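Local coordinates for glycosyl transferase (Staphylococcus aureus, PDB 5TZJ), which belongs to the family 2 glycosyl transferases and holds uridine-diphosphate-N-acetylglucosamine in a pocket, at residues 129-134 and 144-149; 138-143 and 192-197. One frame throughout, in Å; residues are numbered along the deposited sequence.

Interaction 1. Residues 129-134 and 144-149; sequences PQSMFK and NSRIIY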
loop_
_atom_site.group_PDB
_atom_site.type_symbol
_atom_site.label_atom_id
_atom_site.label_comp_id
_atom_site.label_asym_id
_atom_site.label_seq_id
_atom_site.Cartn_x
_atom_site.Cartn_y
_atom_site.Cartn_z
ATOM N N PRO A 129 4.179 4.711 8.330
ATOM C CA PRO A 129 3.753 3.641 9.239
ATOM C C PRO A 129 4.871 3.238 10.191
ATOM O O PRO A 129 6.036 3.148 9.807
ATOM C CB PRO A 129 3.399 2.492 8.283
ATOM C CG PRO A 129 4.140 2.776 7.070
ATOM C CD PRO A 129 4.082 4.264 6.928
ATOM N N GLN A 130 4.507 2.978 11.445
ATOM C CA GLN A 130 5.495 2.556 12.433
ATOM C C GLN A 130 5.093 1.344 13.248
ATOM O O GLN A 130 5.978 0.736 13.864
ATOM C CB GLN A 130 5.814 3.702 13.403
ATOM C CG GLN A 130 6.416 4.926 12.739
ATOM C CD GLN A 130 6.083 6.197 13.491
ATOM O OE1 GLN A 130 6.957 6.826 14.078
ATOM N NE2 GLN A 130 4.809 6.577 13.482
ATOM N N SER A 131 3.806 0.962 13.276
ATOM C CA SER A 131 3.347 -0.071 14.199
ATOM C C SER A 131 3.937 -1.445 13.897
ATOM O O SER A 131 4.027 -2.273 14.811
ATOM C CB SER A 131 1.821 -0.164 14.185
ATOM O OG SER A 131 1.351 -0.803 13.008
ATOM N N MET A 132 4.352 -1.708 12.657
ATOM C CA MET A 132 4.979 -2.981 12.323
ATOM C C MET A 132 6.510 -2.943 12.403
ATOM O O MET A 132 7.162 -3.939 12.087
ATOM C CB MET A 132 4.533 -3.447 10.921
ATOM C CG MET A 132 5.068 -2.639 9.726
ATOM S SD MET A 132 4.487 -0.933 9.750
ATOM C CE MET A 132 2.698 -1.206 9.606
ATOM N N PHE A 133 7.104 -1.833 12.819
ATOM C CA PHE A 133 8.553 -1.695 12.789
ATOM C C PHE A 133 9.160 -1.563 14.180
ATOM O O PHE A 133 10.297 -1.104 14.310
ATOM C CB PHE A 133 8.958 -0.501 11.926
ATOM C CG PHE A 133 8.776 -0.728 10.450
ATOM C CD1 PHE A 133 9.537 -1.675 9.780
ATOM C CD2 PHE A 133 7.847 0.013 9.728
ATOM C CE1 PHE A 133 9.370 -1.883 8.412
ATOM C CE2 PHE A 133 7.674 -0.181 8.361
ATOM C CZ PHE A 133 8.433 -1.131 7.710
ATOM N N LYS A 134 8.429 -1.955 15.227
ATOM C CA LYS A 134 8.971 -1.813 16.580
ATOM C C LYS A 134 10.052 -2.836 16.889
ATOM O O LYS A 134 10.749 -2.688 17.894
ATOM C CB LYS A 134 7.856 -1.925 17.626
ATOM C CG LYS A 134 6.803 -0.815 17.571
ATOM C CD LYS A 134 7.401 0.550 17.894
ATOM C CE LYS A 134 6.849 1.652 16.989
ATOM N NZ LYS A 134 5.345 1.750 17.001
ATOM N N ASN A 144 -0.319 -12.321 12.298
ATOM C CA ASN A 144 0.262 -12.164 13.630
ATOM C C ASN A 144 1.082 -10.891 13.734
ATOM O O ASN A 144 1.856 -10.722 14.677
ATOM C CB ASN A 144 1.071 -13.397 14.054
ATOM C CG ASN A 144 2.408 -13.541 13.315
ATOM O OD1 ASN A 144 2.877 -12.637 12.588
ATOM N ND2 ASN A 144 3.044 -14.694 13.523
ATOM N N SER A 145 0.921 -9.988 12.772
ATOM C CA SER A 145 1.691 -8.761 12.750
ATOM C C SER A 145 0.821 -7.704 12.091
ATOM O O SER A 145 -0.262 -8.001 11.584
ATOM C CB SER A 145 2.997 -8.944 11.973
ATOM O OG SER A 145 2.697 -8.989 10.555
ATOM N N ARG A 146 1.314 -6.469 12.069
ATOM C CA ARG A 146 0.593 -5.380 11.425
ATOM C C ARG A 146 1.113 -5.100 10.010
ATOM O O ARG A 146 0.996 -3.969 9.541
ATOM C CB ARG A 146 0.695 -4.100 12.258
ATOM C CG ARG A 146 0.545 -4.284 13.746
ATOM C CD ARG A 146 -0.822 -3.788 14.200
ATOM N NE ARG A 146 -1.054 -2.428 13.738
ATOM C CZ ARG A 146 -2.251 -1.870 13.699
ATOM N NH1 ARG A 146 -3.296 -2.560 14.132
ATOM N NH2 ARG A 146 -2.403 -0.637 13.233
ATOM N N ILE A 147 1.693 -6.084 9.320
ATOM C CA ILE A 147 2.232 -5.764 7.987
ATOM C C ILE A 147 1.133 -5.298 7.043
ATOM O O ILE A 147 1.398 -4.553 6.097
ATOM C CB ILE A 147 2.987 -6.944 7.374
ATOM C CG1 ILE A 147 2.077 -8.178 7.298
ATOM C CG2 ILE A 147 4.282 -7.206 8.160
ATOM C CD1 ILE A 147 2.671 -9.308 6.431
ATOM N N ILE A 148 -0.114 -5.707 7.281
ATOM C CA ILE A 148 -1.166 -5.290 6.377
ATOM C C ILE A 148 -1.416 -3.783 6.447
ATOM O O ILE A 148 -2.021 -3.215 5.526
ATOM C CB ILE A 148 -2.428 -6.114 6.676
ATOM C CG1 ILE A 148 -3.381 -6.062 5.493
ATOM C CG2 ILE A 148 -3.150 -5.571 7.909
ATOM C CD1 ILE A 148 -4.505 -7.115 5.561
ATOM N N TYR A 149 -0.989 -3.113 7.514
ATOM C CA TYR A 149 -1.082 -1.666 7.615
ATOM C C TYR A 149 -0.011 -0.928 6.813
ATOM O O TYR A 149 -0.037 0.309 6.814
ATOM C CB TYR A 149 -1.055 -1.246 9.082
ATOM C CG TYR A 149 -2.386 -1.631 9.712
ATOM C CD1 TYR A 149 -2.611 -2.925 10.161
ATOM C CD2 TYR A 149 -3.443 -0.729 9.772
ATOM C CE1 TYR A 149 -3.855 -3.306 10.709
ATOM C CE2 TYR A 149 -4.714 -1.106 10.328
ATOM C CZ TYR A 149 -4.903 -2.398 10.760
ATOM O OH TYR A 149 -6.134 -2.795 11.267
#

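Interaction 2. Residues 138-143 and 192-197; sequences PEVTLL and ISVLSD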
loop_
_atom_site.group_PDB
_atom_site.type_symbol
_atom_site.label_atom_id
_atom_site.label_comp_id
_atom_site.label_asym_id
_atom_site.label_seq_id
_atom_site.Cartn_x
_atom_site.Cartn_y
_atom_site.Cartn_z
ATOM N N PRO A 138 12.517 -12.139 11.957
ATOM C CA PRO A 138 12.840 -12.965 10.779
ATOM C C PRO A 138 11.614 -13.521 10.078
ATOM O O PRO A 138 11.663 -13.782 8.872
ATOM C CB PRO A 138 13.702 -14.095 11.365
ATOM C CG PRO A 138 14.064 -13.640 12.744
ATOM C CD PRO A 138 12.974 -12.756 13.208
ATOM N N GLU A 139 10.515 -13.715 10.787
ATOM C CA GLU A 139 9.342 -14.341 10.195
ATOM C C GLU A 139 8.119 -13.684 10.799
ATOM O O GLU A 139 7.983 -13.672 12.021
ATOM C CB GLU A 139 9.323 -15.852 10.454
ATOM C CG GLU A 139 8.135 -16.553 9.808
ATOM C CD GLU A 139 8.524 -17.882 9.191
ATOM O OE1 GLU A 139 8.589 -18.883 9.929
ATOM O OE2 GLU A 139 8.782 -17.915 7.959
ATOM N N VAL A 140 7.257 -13.126 9.946
ATOM C CA VAL A 140 5.973 -12.568 10.361
ATOM C C VAL A 140 4.910 -13.019 9.369
ATOM O O VAL A 140 5.203 -13.398 8.228
ATOM C CB VAL A 140 5.981 -11.017 10.436
ATOM C CG1 VAL A 140 6.992 -10.532 11.451
ATOM C CG2 VAL A 140 6.283 -10.426 9.035
ATOM N N THR A 141 3.652 -12.927 9.803
ATOM C CA THR A 141 2.519 -13.320 8.978
ATOM C C THR A 141 1.497 -12.192 8.896
ATOM O O THR A 141 1.517 -11.228 9.672
ATOM C CB THR A 141 1.824 -14.596 9.501
ATOM O OG1 THR A 141 0.905 -14.251 10.546
ATOM C CG2 THR A 141 2.854 -15.591 10.076
ATOM N N LEU A 142 0.606 -12.334 7.914
ATOM C CA LEU A 142 -0.492 -11.401 7.745
ATOM C C LEU A 142 -1.382 -11.352 8.964
ATOM O O LEU A 142 -2.005 -10.321 9.216
ATOM C CB LEU A 142 -1.328 -11.784 6.527
ATOM C CG LEU A 142 -0.796 -11.373 5.159
ATOM C CD1 LEU A 142 -1.592 -12.050 4.025
ATOM C CD2 LEU A 142 -0.836 -9.845 5.015
ATOM N N LEU A 143 -1.434 -12.433 9.748
ATOM C CA LEU A 143 -2.341 -12.501 10.882
ATOM C C LEU A 143 -1.648 -12.341 12.226
ATOM O O LEU A 143 -2.338 -12.258 13.243
ATOM C CB LEU A 143 -3.118 -13.828 10.873
ATOM C CG LEU A 143 -4.041 -14.117 9.688
ATOM C CD1 LEU A 143 -4.665 -15.506 9.847
ATOM C CD2 LEU A 143 -5.101 -13.028 9.571
ATOM N N ILE A 192 8.016 -13.667 5.156
ATOM C CA ILE A 192 7.980 -12.212 5.204
ATOM C C ILE A 192 8.724 -11.810 6.461
ATOM O O ILE A 192 8.465 -12.360 7.538
ATOM C CB ILE A 192 6.524 -11.683 5.252
ATOM C CG1 ILE A 192 5.683 -12.207 4.084
ATOM C CG2 ILE A 192 6.481 -10.136 5.329
ATOM C CD1 ILE A 192 4.181 -11.778 4.174
ATOM N N SER A 193 9.626 -10.858 6.351
ATOM C CA SER A 193 10.471 -10.507 7.483
ATOM C C SER A 193 10.441 -9.003 7.661
ATOM O O SER A 193 9.992 -8.265 6.788
ATOM C CB SER A 193 11.920 -10.973 7.287
ATOM O OG SER A 193 11.952 -12.278 6.759
ATOM N N VAL A 194 10.941 -8.549 8.799
ATOM C CA VAL A 194 10.956 -7.136 9.143
ATOM C C VAL A 194 12.329 -6.826 9.690
ATOM O O VAL A 194 12.767 -7.448 10.676
ATOM C CB VAL A 194 9.875 -6.762 10.170
ATOM C CG1 VAL A 194 9.890 -5.252 10.404
ATOM C CG2 VAL A 194 8.487 -7.211 9.682
ATOM N N LEU A 195 13.008 -5.872 9.064
ATOM C CA LEU A 195 14.320 -5.432 9.518
ATOM C C LEU A 195 14.173 -4.011 10.057
ATOM O O LEU A 195 13.826 -3.092 9.306
ATOM C CB LEU A 195 15.334 -5.539 8.377
ATOM C CG LEU A 195 16.789 -5.169 8.593
ATOM C CD1 LEU A 195 17.691 -6.317 8.267
ATOM C CD2 LEU A 195 17.054 -4.125 7.597
ATOM N N SER A 196 14.370 -3.849 11.371
ATOM C CA SER A 196 14.163 -2.567 12.034
ATOM C C SER A 196 15.408 -2.036 12.746
ATOM O O SER A 196 15.281 -1.193 13.636
ATOM C CB SER A 196 13.016 -2.681 13.033
ATOM O OG SER A 196 11.772 -2.689 12.377
ATOM N N ASP A 197 16.610 -2.476 12.356
ATOM C CA ASP A 197 17.804 -2.126 13.127
ATOM C C ASP A 197 18.147 -0.636 13.051
ATOM O O ASP A 197 18.693 -0.080 14.020
ATOM C CB ASP A 197 18.982 -2.987 12.669
ATOM C CG ASP A 197 18.860 -4.421 13.156
ATOM O OD1 ASP A 197 17.882 -4.719 13.870
ATOM O OD2 ASP A 197 19.733 -5.251 12.847
HETATM O O HOH W 1 6.140 -15.237 6.824
#

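Interaction 1. Residues 129-134 and 144-149
Met-132 folds its side chain over Arg-146 O and the CB of Tyr-149, in the region of the short 3-10 turn of segment 144-149, so that its terminal methyl, CE, lies 3.2 Å from Arg-146 O and 3.8 Å from Tyr-149 CB. The path is bent rather than extended. CG sits between the backbone N and the carbonyl carbon (chi1 70°), and two further bends bring CE back to the neighbouring turn, while CG lies 3.8 Å above the plane of the Phe-133 ring, toward its rim. Nearer the backbone, Met-132 CB and Arg-146 CB are 4.1 Å apart, which places the two chains side by side. Arg-146 O also accepts a hydrogen bond from the backbone N of Tyr-149, so the methyl packs against a carbonyl already engaged in the turn.

The polar link lies beside this apolar one. Arg-146 NE donates to Ser-131 OG at 3.0 Å along an almost straight line (175° at the hydrogen), and the hydroxyl stands at the guanidinium edge, 5° out of its plane. The same guanidinium is laid over the face of the Tyr-149 ring, with Arg-146 NH2 3.5 Å above the ring centre; a flat neighbour and an in-plane bond together should limit its rotation. Tyr-149 in turn touches Asn-251 and Arg-252 of helix 239-256.

Ser-131 and Met-132 are the two central residues of a type I beta turn from Gln-130 to Phe-133. In the part of the chain assigned to glycosyl transferase family 2, the loops between strands 115-122 and 156-158 thus meet as a type I beta turn against a 3-10 turn.

Interaction 2. Residues 138-143 and 192-197
Pro-138 meets Ser-193 through its backbone: Ser-193 OG donates to Pro-138 O at 2.6 Å, approaching from above the carbonyl plane (42° out of it) instead of along a lone pair. The hydroxyl is held beside its own backbone N, and it has a second partner in Ser-113 OG. The proline ring itself turns away and touches His-111 of helix 100-111.

At Glu-139 the main chain again does the work, with CA 3.4 Å from Ile-192 O in a CA-H...O contact. Its carboxylate leaves the interface and forms a salt bridge with Arg-191, the residue just before segment 192-197.

Val-140 is the centre of the contact. Its backbone N donates to Ile-192 O at 2.8 Å (152° at the hydrogen), nearly head-on to the carbonyl. A water between the chains accepts from Ile-192 N at 3.0 Å and lies suspiciously close to Val-140 O, so that half of the bridge is doubtful. On the side chain, the methyl CG2 lies between the backbone N and the carbonyl carbon, with CG1 beside that N (chi1 -61°). From there Val-140 CG2 reaches Ile-192 CG2 at 3.7 Å and Val-194 CG2 at 4.0 Å, each pair of side chains crossing at roughly a right angle.

Beyond it Thr-141 OG1 accepts a hydrogen bond from the backbone N of Leu-143 in an ST turn, and the Leu-142 side chain touches Ile-245 of helix 239-256.

One direct backbone bond and one hydroxyl bond join the chains, with a water probably helping, while the valine and isoleucine methyls close the apolar side; this is consistent with a short, weakly bonded strand held to 192-195 as much by methyl packing as by backbone bonds.

How the interactions relate
Interactions 1 and 2 have centres about 9 Å apart and alternate along the chain: 138-143 runs between 129-134 and 144-149, and 192-197 follows all three. They touch directly. Phe-133 O and Ser-196 OG lie 2.9 Å apart, a probable hydrogen bond, and the Phe-133 ring meets strand 192-195 with CD1 3.6 Å from Val-194 CG1. From the other segment of interaction 1, Ile-147 CD1 packs 3.7 Å from Ile-192 CD1. Strand 192-195, one side of interaction 2, thus also receives Phe-133 and Ile-147 from interaction 1. Interaction 1 also extends toward the ligand pocket, where the side chain of Pro-129 is about 6 Å from the bound uridine-diphosphate-N-acetylglucosamine.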